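Local coordinates for bacterioferritin comigratory protein (PDB 3IXR), which probably reduces hydrogen peroxide and organic hydroperoxides as a thiol-dependent peroxiredoxin of the PrxQ type, at residues V55-Y59 with L120-V126. The protein carries 1 engineered substitution. Numbering follows the deposited sequence.
Sequences VLYFY and LCKAFDV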
loop_
_atom_site.group_PDB
_atom_site.type_symbol
_atom_site.label_atom_id
_atom_site.label_comp_id
_atom_site.label_asym_id
_atom_site.label_seq_id
_atom_site.Cartn_x
_atom_site.Cartn_y
_atom_site.Cartn_z
ATOM N N VAL A 55 5.492 -3.445 2.305
ATOM C CA VAL A 55 4.045 -3.688 2.236
ATOM C C VAL A 55 3.426 -2.482 1.610
ATOM O O VAL A 55 3.447 -1.405 2.213
ATOM C CB VAL A 55 3.386 -3.884 3.615
ATOM C CG1 VAL A 55 1.849 -4.143 3.432
ATOM C CG2 VAL A 55 4.055 -5.215 4.337
ATOM N N LEU A 56 2.901 -2.669 0.411
ATOM C CA LEU A 56 2.280 -1.556 -0.314
ATOM C C LEU A 56 0.749 -1.841 -0.320
ATOM O O LEU A 56 0.252 -2.780 -0.941
ATOM C CB LEU A 56 2.834 -1.543 -1.731
ATOM C CG LEU A 56 2.411 -0.342 -2.566
ATOM C CD1 LEU A 56 3.185 0.911 -2.023
ATOM C CD2 LEU A 56 2.876 -0.654 -4.002
ATOM N N TYR A 57 0.047 -1.065 0.512
ATOM C CA TYR A 57 -1.411 -1.341 0.686
ATOM C C TYR A 57 -2.258 -0.222 0.047
ATOM O O TYR A 57 -2.018 0.989 0.361
ATOM C CB TYR A 57 -1.758 -1.661 2.158
ATOM C CG TYR A 57 -2.076 -0.448 3.052
ATOM C CD1 TYR A 57 -1.082 0.056 3.908
ATOM C CD2 TYR A 57 -3.415 0.067 3.116
ATOM C CE1 TYR A 57 -1.378 1.150 4.767
ATOM C CE2 TYR A 57 -3.710 1.145 3.926
ATOM C CZ TYR A 57 -2.691 1.628 4.806
ATOM O OH TYR A 57 -2.845 2.737 5.690
ATOM N N PHE A 58 -3.138 -0.644 -0.842
ATOM C CA PHE A 58 -4.061 0.324 -1.505
ATOM C C PHE A 58 -5.406 0.348 -0.825
ATOM O O PHE A 58 -5.975 -0.734 -0.527
ATOM C CB PHE A 58 -4.298 -0.102 -2.967
ATOM C CG PHE A 58 -3.028 -0.069 -3.839
ATOM C CD1 PHE A 58 -2.017 -1.055 -3.802
ATOM C CD2 PHE A 58 -2.871 1.015 -4.718
ATOM C CE1 PHE A 58 -0.842 -0.981 -4.620
ATOM C CE2 PHE A 58 -1.689 1.071 -5.579
ATOM C CZ PHE A 58 -0.660 0.106 -5.483
ATOM N N TYR A 59 -5.970 1.545 -0.602
ATOM C CA TYR A 59 -7.278 1.646 0.005
ATOM C C TYR A 59 -8.065 2.672 -0.780
ATOM O O TYR A 59 -7.477 3.535 -1.449
ATOM C CB TYR A 59 -7.133 2.078 1.482
ATOM C CG TYR A 59 -6.462 3.348 1.690
ATOM C CD1 TYR A 59 -7.228 4.503 1.827
ATOM C CD2 TYR A 59 -5.060 3.439 1.753
ATOM C CE1 TYR A 59 -6.567 5.746 2.001
ATOM C CE2 TYR A 59 -4.348 4.673 1.957
ATOM C CZ TYR A 59 -5.137 5.800 2.040
ATOM O OH TYR A 59 -4.459 6.962 2.228
ATOM N N LEU A 120 0.451 4.394 -9.757
ATOM C CA LEU A 120 0.706 3.134 -9.081
ATOM C C LEU A 120 -0.540 2.251 -9.162
ATOM O O LEU A 120 -0.464 1.016 -9.229
ATOM C CB LEU A 120 0.907 3.337 -7.571
ATOM C CG LEU A 120 2.263 3.710 -7.217
ATOM C CD1 LEU A 120 2.333 3.762 -5.694
ATOM C CD2 LEU A 120 3.375 2.836 -7.801
ATOM N N CYS A 121 -1.725 2.857 -9.053
ATOM C CA CYS A 121 -2.989 2.124 -9.056
ATOM C C CYS A 121 -3.143 1.324 -10.367
ATOM O O CYS A 121 -3.513 0.192 -10.344
ATOM C CB CYS A 121 -4.173 3.111 -8.885
ATOM S SG CYS A 121 -4.425 3.649 -7.196
ATOM N N LYS A 122 -2.824 1.929 -11.510
ATOM C CA LYS A 122 -2.936 1.224 -12.754
ATOM C C LYS A 122 -1.815 0.165 -12.884
ATOM O O LYS A 122 -2.069 -0.917 -13.370
ATOM C CB LYS A 122 -2.773 2.308 -13.848
ATOM C CG LYS A 122 -4.114 3.075 -13.972
ATOM C CD LYS A 122 -4.054 4.072 -15.191
ATOM C CE LYS A 122 -3.445 5.440 -14.878
ATOM N NZ LYS A 122 -3.321 6.235 -16.193
ATOM N N ALA A 123 -0.601 0.504 -12.434
ATOM C CA ALA A 123 0.557 -0.413 -12.453
ATOM C C ALA A 123 0.247 -1.705 -11.710
ATOM O O ALA A 123 0.492 -2.787 -12.189
ATOM C CB ALA A 123 1.821 0.237 -12.002
ATOM N N PHE A 124 -0.383 -1.542 -10.528
ATOM C CA PHE A 124 -0.698 -2.717 -9.688
ATOM C C PHE A 124 -2.091 -3.277 -10.032
ATOM O O PHE A 124 -2.541 -4.289 -9.462
ATOM C CB PHE A 124 -0.526 -2.350 -8.168
ATOM C CG PHE A 124 0.901 -2.347 -7.727
ATOM C CD1 PHE A 124 1.757 -1.257 -8.001
ATOM C CD2 PHE A 124 1.485 -3.461 -7.098
ATOM C CE1 PHE A 124 3.067 -1.259 -7.626
ATOM C CE2 PHE A 124 2.768 -3.494 -6.714
ATOM C CZ PHE A 124 3.613 -2.405 -6.966
ATOM N N ASP A 125 -2.784 -2.645 -10.990
ATOM C CA ASP A 125 -4.036 -3.142 -11.526
ATOM C C ASP A 125 -5.120 -3.240 -10.433
ATOM O O ASP A 125 -5.863 -4.197 -10.385
ATOM C CB ASP A 125 -3.865 -4.521 -12.247
ATOM C CG ASP A 125 -5.030 -4.875 -13.165
ATOM O OD1 ASP A 125 -5.853 -4.014 -13.528
ATOM O OD2 ASP A 125 -5.154 -6.062 -13.482
ATOM N N VAL A 126 -5.217 -2.201 -9.643
ATOM C CA VAL A 126 -6.217 -2.155 -8.567
ATOM C C VAL A 126 -7.407 -1.262 -8.892
ATOM O O VAL A 126 -8.343 -1.146 -8.129
ATOM C CB VAL A 126 -5.585 -1.706 -7.176
ATOM C CG1 VAL A 126 -4.420 -2.640 -6.808
ATOM C CG2 VAL A 126 -5.232 -0.152 -7.219
#
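Phe58 is the bump here, and the hollow that takes it is made by the last turn of helix 119-123 and the residues that follow. With CG anti to the carbonyl carbon (chi1 -64°), its ring reaches off the strand into a cup formed by Leu120, Cys121, Phe124 and Val126. The far end of the ring goes deepest: CZ of Phe58 comes to 3.6 Å from CB of Phe124, while CE2 settles against the Leu120 carbonyl and the CA of Cys121. Val126 closes one side, its CG1 lying over a face of the Phe58 ring, 16° off the normal, and its CG2 pressing on CD2 of the ring at 3.6 Å. Cys121 SG meets the ring edge, 3.9 Å from CD2 of Phe58, a sulfur-aromatic contact.

Two residues back on the same side of the strand, Leu56 supplies a second, smaller bump. Its CD2 sits over the face of the Phe124 ring, 3.8 Å from the centroid, a CH-pi contact. Phe124 thus works twice: its ring face takes Leu56, and its CB and CG lie behind CZ and CE1 of Phe58; the two aromatic planes are inclined at 44°. Phe145 also meets the Phe124 ring.

A Schellman motif brings the last wall, Val126, into place: Asp125 takes positive phi and Val126 N bonds back to Cys121 O (3.0 Å). The contact packs the helix end against one face of the central sheet of the thioredoxin-like fold, whereas Tyr57 points to the other, toward helix 65-82. With no hydrogen bond between the segments, the contact has no directional polar tie, and its specificity probably lies in how closely these buried side chains fit.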